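PDB 5JOZ: Non-reducing end alpha-L-arabinofuranosidase BoGH43B from Bacteroides ovatus, which hydrolyses terminal non-reducing alpha-L-arabinofuranosyl residues from xyloglucan side branches, converting S units to X units during xyloglucan breakdown. Local coordinates for residues G255-N260 with Q264-E269; T445-E450 with R466-E471. One frame throughout, in Å; residues are numbered along the deposited sequence.

Contact 1 is a buried connection inside the family 43 catalytic domain, joining the end of strand 249-256 to the approach to strand 269-277; contact 2 belongs to the concanavalin A-like domain and is only partly buried. Their chemistry differs accordingly. The first combines paired backbone bonds, a salt bridge and two bridging waters, and its two segments bury 444 Å² between them. The second buries 82 Å² and rests on one apolar touch, with no hydrogen bond between its segments. Their centres lie about 12 Å apart, and the two contacts touch at Gln264, whose O is 2.8 Å from Asn470 N, probably a hydrogen bond across the domain interface.

Contact 1 of 2, residues G255-N260 with Q264-E269; sequences GIRPVN and QHLGRE
Gly255 and Glu269 form an antiparallel hydrogen-bonded pair, the close-packed end of this contact. Glu269 N donates to Gly255 O at 2.9 Å, and Gly255 N returns a bond to Glu269 O at 3.0 Å. The Glu269 side chain then reaches Arg257, whose chain bends at chi2 and chi3 to turn its guanidinium against the carboxylate. Arg257 NH1 bonds Glu269 OE2 at 2.9 Å in a salt bridge, met on the syn side with the two planes 31° apart. OE2 also accepts from Gly12 N, so two donors grip it. Water 1 donates hydrogen bonds to Glu269 OE1 and Gly267 O and accepts one from Arg257 N.

Beside this polar group, Ile256 CG2 packs 3.6 Å from Arg268 CG and 3.8 Å from Gln264 CG. The Gln264 chain folds back at chi2 (87°), and its OE1 accepts from Gly267 N in the carbonyl plane, bracing the turn. Past Gly255 and Glu269 the sheet pairing stops, although Pro258 CA is still 4.7 Å from Gln264 CA. Water 2 bridges Arg257 O and Leu266 N, Val259 CG2 only grazes the His265 ring edge at 4.1 Å, and Asn260 is exposed and takes no part.

Arg268 turns away, its NH2 hydrogen-bonded to Phe476 O and its NH1 in a long, weak ion pair with Asp16, the inferred proton acceptor. The contact lies where strands 249-256 and 269-277, the two inner strands of one blade of the five-bladed beta-propeller, run into their connecting loop, with Ile256 against Gln234 and Ala235 of strand 234-243.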
loop_
_atom_site.group_PDB
_atom_site.type_symbol
_atom_site.label_atom_id
_atom_site.label_comp_id
_atom_site.label_asym_id
_atom_site.label_seq_id
_atom_site.Cartn_x
_atom_site.Cartn_y
_atom_site.Cartn_z
ATOM N N GLY A 255 0.430 2.861 -10.819
ATOM C CA GLY A 255 -0.454 2.482 -11.914
ATOM C C GLY A 255 -1.313 1.297 -11.519
ATOM O O GLY A 255 -1.191 0.764 -10.402
ATOM N N ILE A 256 -2.163 0.865 -12.444
ATOM C CA ILE A 256 -2.990 -0.327 -12.232
ATOM C C ILE A 256 -2.768 -1.318 -13.362
ATOM O O ILE A 256 -2.342 -0.921 -14.449
ATOM C CB ILE A 256 -4.484 0.027 -12.083
ATOM C CG1 ILE A 256 -4.999 0.783 -13.317
ATOM C CG2 ILE A 256 -4.695 0.856 -10.816
ATOM C CD1 ILE A 256 -6.504 0.946 -13.362
ATOM N N ARG A 257 -3.026 -2.598 -13.075
ATOM C CA ARG A 257 -2.982 -3.688 -14.059
ATOM C C ARG A 257 -4.392 -4.225 -14.163
ATOM O O ARG A 257 -4.762 -5.076 -13.362
ATOM C CB ARG A 257 -2.082 -4.826 -13.591
ATOM C CG ARG A 257 -0.584 -4.558 -13.648
ATOM C CD ARG A 257 0.122 -5.300 -12.517
ATOM N NE ARG A 257 0.711 -6.572 -12.880
ATOM C CZ ARG A 257 1.111 -7.510 -12.021
ATOM N NH1 ARG A 257 0.991 -7.366 -10.706
ATOM N NH2 ARG A 257 1.637 -8.632 -12.497
ATOM N N PRO A 258 -5.199 -3.717 -15.117
ATOM C CA PRO A 258 -6.592 -4.185 -15.165
ATOM C C PRO A 258 -6.740 -5.615 -15.704
ATOM O O PRO A 258 -5.883 -6.086 -16.448
ATOM C CB PRO A 258 -7.282 -3.182 -16.110
ATOM C CG PRO A 258 -6.284 -2.104 -16.399
ATOM C CD PRO A 258 -4.934 -2.706 -16.164
ATOM N N VAL A 259 -7.819 -6.286 -15.308
ATOM C CA VAL A 259 -8.181 -7.599 -15.848
ATOM C C VAL A 259 -9.082 -7.360 -17.071
ATOM O O VAL A 259 -10.073 -6.631 -16.972
ATOM C CB VAL A 259 -8.941 -8.465 -14.812
ATOM C CG1 VAL A 259 -9.089 -9.894 -15.325
ATOM C CG2 VAL A 259 -8.251 -8.459 -13.444
ATOM N N ASN A 260 -8.727 -7.948 -18.214
ATOM C CA ASN A 260 -9.433 -7.715 -19.499
ATOM C C ASN A 260 -9.706 -6.216 -19.786
ATOM O O ASN A 260 -10.749 -5.850 -20.349
ATOM C CB ASN A 260 -10.759 -8.517 -19.558
ATOM C CG ASN A 260 -10.567 -10.015 -19.381
ATOM O OD1 ASN A 260 -9.562 -10.597 -19.804
ATOM N ND2 ASN A 260 -11.547 -10.653 -18.758
ATOM N N GLN A 264 -9.669 -3.627 -11.621
ATOM C CA GLN A 264 -8.440 -3.921 -10.877
ATOM C C GLN A 264 -8.755 -4.176 -9.411
ATOM O O GLN A 264 -9.502 -3.425 -8.778
ATOM C CB GLN A 264 -7.374 -2.808 -11.079
ATOM C CG GLN A 264 -7.613 -1.481 -10.362
ATOM C CD GLN A 264 -7.072 -1.437 -8.943
ATOM O OE1 GLN A 264 -6.509 -2.410 -8.457
ATOM N NE2 GLN A 264 -7.234 -0.294 -8.277
ATOM N N HIS A 265 -8.169 -5.240 -8.874
ATOM C CA HIS A 265 -8.386 -5.631 -7.471
ATOM C C HIS A 265 -7.123 -5.714 -6.623
ATOM O O HIS A 265 -7.229 -5.646 -5.406
ATOM C CB HIS A 265 -9.184 -6.938 -7.374
ATOM C CG HIS A 265 -8.497 -8.137 -7.951
ATOM N ND1 HIS A 265 -8.367 -8.344 -9.308
ATOM C CD2 HIS A 265 -7.951 -9.223 -7.353
ATOM C CE1 HIS A 265 -7.743 -9.490 -9.520
ATOM N NE2 HIS A 265 -7.481 -10.044 -8.349
ATOM N N LEU A 266 -5.944 -5.838 -7.239
ATOM C CA LEU A 266 -4.695 -5.863 -6.486
ATOM C C LEU A 266 -4.312 -4.496 -5.915
ATOM O O LEU A 266 -3.483 -4.431 -5.009
ATOM C CB LEU A 266 -3.539 -6.380 -7.342
ATOM C CG LEU A 266 -3.678 -7.735 -8.046
ATOM C CD1 LEU A 266 -2.329 -8.139 -8.627
ATOM C CD2 LEU A 266 -4.208 -8.822 -7.122
ATOM N N GLY A 267 -4.897 -3.418 -6.440
ATOM C CA GLY A 267 -4.608 -2.067 -5.968
ATOM C C GLY A 267 -3.661 -1.344 -6.910
ATOM O O GLY A 267 -3.281 -1.870 -7.963
ATOM N N ARG A 268 -3.292 -0.124 -6.551
ATOM C CA ARG A 268 -2.329 0.610 -7.344
ATOM C C ARG A 268 -0.918 0.125 -6.922
ATOM O O ARG A 268 -0.589 0.035 -5.740
ATOM C CB ARG A 268 -2.542 2.122 -7.209
ATOM C CG ARG A 268 -3.918 2.594 -7.710
ATOM C CD ARG A 268 -4.265 4.006 -7.241
ATOM N NE ARG A 268 -4.396 4.091 -5.770
ATOM C CZ ARG A 268 -4.201 5.187 -5.029
ATOM N NH1 ARG A 268 -3.865 6.358 -5.571
ATOM N NH2 ARG A 268 -4.339 5.111 -3.712
ATOM N N GLU A 269 -0.129 -0.247 -7.921
ATOM C CA GLU A 269 1.194 -0.825 -7.742
ATOM C C GLU A 269 2.259 0.192 -8.178
ATOM O O GLU A 269 1.926 1.238 -8.730
ATOM C CB GLU A 269 1.261 -2.120 -8.560
ATOM C CG GLU A 269 0.248 -3.138 -8.055
ATOM C CD GLU A 269 0.081 -4.357 -8.942
ATOM O OE1 GLU A 269 -0.543 -4.227 -10.015
ATOM O OE2 GLU A 269 0.531 -5.456 -8.538
HETATM O O HOH W 1 -3.217 -3.472 -10.239
HETATM O O HOH W 2 -5.185 -5.256 -10.349
#

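Contact 2 of 2, residues T445-E450 with R466-E471; sequences TTYTFE and RDVSNE
Tyr447 and Val468 meet through side chains set by their first torsions: Tyr447 CG stands beside its backbone N, opposite the carbonyl carbon (chi1 -67°), and Val468 has CG1 opposite the carbonyl carbon (chi1 -70°), which puts CG2 between the backbone N and the carbonyl carbon. The chains approach from opposite directions. Val468 CG2 reaches Tyr447 CE2 at 3.9 Å, lying in the plane of the ring at its edge, so a methyl abuts the rim of the aromatic ring instead of stacking over a face. This is the one apolar contact between the segments, and both residues are buried.

At the other end the backbones stay apart, with Thr445 O 4.4 Å from Arg466 N. Thr445 instead joins the intervening chain through backbone hydrogen bonding with Thr465, the residue before Arg466. The Tyr447 hydroxyl is hydrogen-bonded to Gln365 OE1, a second restraint on the ring.

The local fold of 466-471 presents the valine. Arg466 O accepts from Ser469 N at 3.1 Å and from Ser469 OG at 2.9 Å, the hydroxyl approaching a lone pair in the carbonyl plane. Two bonds therefore close the short 3-10 turn in front of the helix. Ser469 is also its N-cap, with OG making a weak hydrogen bond to Val472 N.

Tyr447 lies on strand 446-453, flanked by strands 436-442 and 456-464 in one sheet of the concanavalin A-like sandwich. Tyr399 of strand 397-406, in the other sheet, touches both Tyr447 and Val468, so the contact joins the start of strand 446-453, one strand in from 456-464, to the lead-in of helix 470-473.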
loop_
_atom_site.group_PDB
_atom_site.type_symbol
_atom_site.label_atom_id
_atom_site.label_comp_id
_atom_site.label_asym_id
_atom_site.label_seq_id
_atom_site.Cartn_x
_atom_site.Cartn_y
_atom_site.Cartn_z
ATOM N N THR A 445 -9.510 -13.732 -12.555
ATOM C CA THR A 445 -10.964 -13.589 -12.465
ATOM C C THR A 445 -11.591 -14.213 -11.208
ATOM O O THR A 445 -12.614 -13.723 -10.732
ATOM C CB THR A 445 -11.644 -14.238 -13.696
ATOM O OG1 THR A 445 -11.273 -15.620 -13.768
ATOM C CG2 THR A 445 -11.212 -13.539 -14.995
ATOM N N THR A 446 -11.021 -15.301 -10.695
ATOM C CA THR A 446 -11.723 -16.127 -9.694
ATOM C C THR A 446 -10.865 -16.507 -8.494
ATOM O O THR A 446 -9.686 -16.857 -8.634
ATOM C CB THR A 446 -12.287 -17.427 -10.319
ATOM O OG1 THR A 446 -11.216 -18.197 -10.874
ATOM C CG2 THR A 446 -13.293 -17.107 -11.430
ATOM N N TYR A 447 -11.483 -16.413 -7.318
ATOM C CA TYR A 447 -10.960 -17.010 -6.108
ATOM C C TYR A 447 -11.700 -18.306 -5.932
ATOM O O TYR A 447 -12.925 -18.328 -6.102
ATOM C CB TYR A 447 -11.273 -16.140 -4.901
ATOM C CG TYR A 447 -10.579 -14.815 -4.876
ATOM C CD1 TYR A 447 -9.221 -14.733 -4.587
ATOM C CD2 TYR A 447 -11.281 -13.635 -5.087
ATOM C CE1 TYR A 447 -8.575 -13.512 -4.525
ATOM C CE2 TYR A 447 -10.640 -12.404 -5.025
ATOM C CZ TYR A 447 -9.286 -12.355 -4.752
ATOM O OH TYR A 447 -8.639 -11.144 -4.707
ATOM N N THR A 448 -10.968 -19.370 -5.604
ATOM C CA THR A 448 -11.556 -20.662 -5.261
ATOM C C THR A 448 -11.148 -21.014 -3.830
ATOM O O THR A 448 -9.991 -20.841 -3.456
ATOM C CB THR A 448 -11.123 -21.754 -6.254
ATOM O OG1 THR A 448 -11.459 -21.329 -7.576
ATOM C CG2 THR A 448 -11.838 -23.089 -5.969
ATOM N N PHE A 449 -12.122 -21.487 -3.048
ATOM C CA PHE A 449 -11.985 -21.725 -1.607
ATOM C C PHE A 449 -12.084 -23.229 -1.299
ATOM O O PHE A 449 -13.064 -23.873 -1.693
ATOM C CB PHE A 449 -13.094 -20.978 -0.866
ATOM C CG PHE A 449 -13.087 -19.502 -1.106
ATOM C CD1 PHE A 449 -13.808 -18.946 -2.163
ATOM C CD2 PHE A 449 -12.344 -18.654 -0.278
ATOM C CE1 PHE A 449 -13.786 -17.574 -2.389
ATOM C CE2 PHE A 449 -12.326 -17.280 -0.497
ATOM C CZ PHE A 449 -13.044 -16.737 -1.552
ATOM N N GLU A 450 -11.083 -23.763 -0.588
ATOM C CA GLU A 450 -10.913 -25.206 -0.363
ATOM C C GLU A 450 -10.585 -25.511 1.105
ATOM O O GLU A 450 -9.988 -24.682 1.793
ATOM C CB GLU A 450 -9.795 -25.773 -1.258
ATOM C CG GLU A 450 -9.928 -25.458 -2.761
ATOM C CD GLU A 450 -9.121 -24.240 -3.260
ATOM O OE1 GLU A 450 -8.677 -23.390 -2.446
ATOM O OE2 GLU A 450 -8.929 -24.129 -4.499
ATOM N N ARG A 466 -13.665 -9.536 -9.678
ATOM C CA ARG A 466 -14.426 -8.365 -10.125
ATOM C C ARG A 466 -15.275 -7.714 -9.025
ATOM O O ARG A 466 -15.316 -6.484 -8.916
ATOM C CB ARG A 466 -15.329 -8.787 -11.283
ATOM C CG ARG A 466 -16.057 -7.674 -12.016
ATOM C CD ARG A 466 -17.131 -8.270 -12.909
ATOM N NE ARG A 466 -18.144 -8.953 -12.107
ATOM C CZ ARG A 466 -19.186 -9.621 -12.592
ATOM N NH1 ARG A 466 -19.398 -9.705 -13.906
ATOM N NH2 ARG A 466 -20.031 -10.203 -11.747
ATOM N N ASP A 467 -15.958 -8.528 -8.219
ATOM C CA ASP A 467 -16.835 -7.984 -7.169
ATOM C C ASP A 467 -16.073 -7.335 -5.997
ATOM O O ASP A 467 -16.692 -6.648 -5.168
ATOM C CB ASP A 467 -17.811 -9.049 -6.643
ATOM C CG ASP A 467 -18.983 -9.303 -7.577
ATOM O OD1 ASP A 467 -19.494 -8.348 -8.207
ATOM O OD2 ASP A 467 -19.409 -10.475 -7.658
ATOM N N VAL A 468 -14.750 -7.538 -5.936
ATOM C CA VAL A 468 -13.909 -6.862 -4.949
ATOM C C VAL A 468 -12.995 -5.808 -5.576
ATOM O O VAL A 468 -12.064 -5.332 -4.930
ATOM C CB VAL A 468 -13.125 -7.870 -4.062
ATOM C CG1 VAL A 468 -14.091 -8.602 -3.136
ATOM C CG2 VAL A 468 -12.304 -8.858 -4.882
ATOM N N SER A 469 -13.296 -5.400 -6.808
ATOM C CA SER A 469 -12.407 -4.543 -7.567
ATOM C C SER A 469 -12.614 -3.088 -7.168
ATOM O O SER A 469 -13.671 -2.720 -6.652
ATOM C CB SER A 469 -12.647 -4.728 -9.068
ATOM O OG SER A 469 -13.851 -4.097 -9.470
ATOM N N ASN A 470 -11.595 -2.268 -7.403
ATOM C CA ASN A 470 -11.692 -0.817 -7.178
ATOM C C ASN A 470 -12.897 -0.190 -7.895
ATOM O O ASN A 470 -13.582 0.667 -7.334
ATOM C CB ASN A 470 -10.430 -0.111 -7.664
ATOM C CG ASN A 470 -10.480 1.383 -7.424
ATOM O OD1 ASN A 470 -10.604 2.174 -8.365
ATOM N ND2 ASN A 470 -10.432 1.778 -6.155
ATOM N N GLU A 471 -13.155 -0.638 -9.122
ATOM C CA GLU A 471 -14.204 -0.056 -9.958
ATOM C C GLU A 471 -15.608 -0.323 -9.423
ATOM O O GLU A 471 -16.519 0.453 -9.698
ATOM C CB GLU A 471 -14.063 -0.524 -11.417
ATOM C CG GLU A 471 -12.902 0.130 -12.179
ATOM C CD GLU A 471 -11.528 -0.444 -11.859
ATOM O OE1 GLU A 471 -11.393 -1.250 -10.906
ATOM O OE2 GLU A 471 -10.566 -0.099 -12.582
#